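PDB 3K9C: transcriptional regulator, LacI family protein from Rhodococcus jostii, which probably acts as a DNA-binding transcription factor of the LacI family, recognising regulatory sequences in DNA and controlling transcription from them. Local coordinates for residues G208-V211 / P212-I215. Residues are numbered along the deposited sequence; the frame is centred on the assembly and turned at random.
Sequences GRDV and PADI
Two hydrogen bonds join Asp210 to Asp214 and another joins Asp210 to Ile215, illustrating how a tight turn can satisfy its own polar groups. The carbonyl O of Asp210 takes two of these bonds. The N of Ile215 reaches this O almost head-on at 3.1 Å, with a C=O...N angle of 167°. The N of Asp214 lies closer to the O of Asp210, at 2.8 Å, but arrives from above the carbonyl plane and is more bent, 136° at its hydrogen. The remaining bond runs the other way along the chain: Asp214 turns its carboxylate back, and OD2 receives the N-H of Asp210 at 2.9 Å, nearly straight, through the lone pair that faces away from OD1. Side chain and main chain thus clasp one residue at both its N-H and its C=O. With chi1 at -71°, the carboxyl carbon of Asp214 sits beside its own N, where OD2 can reach back.

A second carboxylate lies close by. OD2 of Asp210 stands 3.9 Å from OD2 of Asp214, the two planes nearly parallel, a proximity that would tend to raise the proton affinity of one or both, while the N-H of Asp210 probably offsets part of the charge on Asp214. The cis peptide bond before Pro212 makes residues 210-213 a type VIa turn, doubling the chain back, and the CA of Val211 adds a C-H...O contact to the O of Ile215 at 3.3 Å.

The turn links helix 194-206, which ends in a Schellman motif at Gly208, to strand 216-218, an outer strand of the four-stranded parallel sheet in the periplasmic-binding-protein-like domain. Val211 packs on Leu201 and Leu204 of that helix, and Ile215 joins it on Leu204 just before the strand begins.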
loop_
_atom_site.group_PDB
_atom_site.type_symbol
_atom_site.label_atom_id
_atom_site.label_comp_id
_atom_site.label_asym_id
_atom_site.label_seq_id
_atom_site.Cartn_x
_atom_site.Cartn_y
_atom_site.Cartn_z
ATOM N N GLY B 208 2.406 -10.016 24.082
ATOM C CA GLY B 208 3.252 -9.666 25.208
ATOM C C GLY B 208 4.718 -10.022 25.042
ATOM O O GLY B 208 5.500 -9.904 25.984
ATOM N N ARG B 209 5.107 -10.455 23.849
ATOM C CA ARG B 209 6.501 -10.814 23.626
ATOM C C ARG B 209 7.262 -9.660 22.989
ATOM O O ARG B 209 6.744 -8.979 22.101
ATOM C CB ARG B 209 6.583 -12.066 22.757
ATOM C CG ARG B 209 5.938 -13.283 23.405
ATOM C CD ARG B 209 6.136 -14.526 22.560
ATOM N NE ARG B 209 5.567 -15.722 23.177
ATOM C CZ ARG B 209 4.270 -15.906 23.402
ATOM N NH1 ARG B 209 3.390 -14.971 23.061
ATOM N NH2 ARG B 209 3.848 -17.030 23.961
ATOM N N ASP B 210 8.488 -9.433 23.458
ATOM C CA ASP B 210 9.312 -8.347 22.939
ATOM C C ASP B 210 10.178 -8.757 21.762
ATOM O O ASP B 210 10.691 -9.879 21.696
ATOM C CB ASP B 210 10.241 -7.784 24.023
ATOM C CG ASP B 210 9.497 -7.080 25.136
ATOM O OD1 ASP B 210 8.592 -6.270 24.838
ATOM O OD2 ASP B 210 9.831 -7.327 26.315
ATOM N N VAL B 211 10.339 -7.818 20.838
ATOM C CA VAL B 211 11.170 -8.010 19.665
ATOM C C VAL B 211 12.191 -6.877 19.728
ATOM O O VAL B 211 11.822 -5.706 19.827
ATOM C CB VAL B 211 10.343 -7.904 18.365
ATOM C CG1 VAL B 211 11.260 -7.990 17.146
ATOM C CG2 VAL B 211 9.314 -9.019 18.317
ATOM N N PRO B 212 13.489 -7.208 19.672
ATOM C CA PRO B 212 14.066 -8.550 19.547
ATOM C C PRO B 212 14.356 -9.284 20.864
ATOM O O PRO B 212 14.750 -10.447 20.848
ATOM C CB PRO B 212 15.344 -8.283 18.766
ATOM C CG PRO B 212 15.823 -7.012 19.419
ATOM C CD PRO B 212 14.539 -6.178 19.561
ATOM N N ALA B 213 14.182 -8.606 21.992
ATOM C CA ALA B 213 14.452 -9.209 23.296
ATOM C C ALA B 213 14.079 -10.693 23.380
ATOM O O ALA B 213 14.939 -11.548 23.594
ATOM C CB ALA B 213 13.726 -8.430 24.385
ATOM N N ASP B 214 12.798 -10.996 23.214
ATOM C CA ASP B 214 12.344 -12.378 23.271
ATOM C C ASP B 214 12.553 -13.116 21.952
ATOM O O ASP B 214 13.138 -14.199 21.929
ATOM C CB ASP B 214 10.863 -12.434 23.653
ATOM C CG ASP B 214 10.617 -12.064 25.107
ATOM O OD1 ASP B 214 11.205 -12.721 25.991
ATOM O OD2 ASP B 214 9.837 -11.124 25.368
ATOM N N ILE B 215 12.079 -12.516 20.861
ATOM C CA ILE B 215 12.166 -13.109 19.530
ATOM C C ILE B 215 12.645 -12.104 18.472
ATOM O O ILE B 215 12.248 -10.931 18.485
ATOM C CB ILE B 215 10.773 -13.650 19.095
ATOM C CG1 ILE B 215 10.362 -14.811 19.999
ATOM C CG2 ILE B 215 10.788 -14.086 17.624
ATOM C CD1 ILE B 215 8.980 -15.325 19.720
#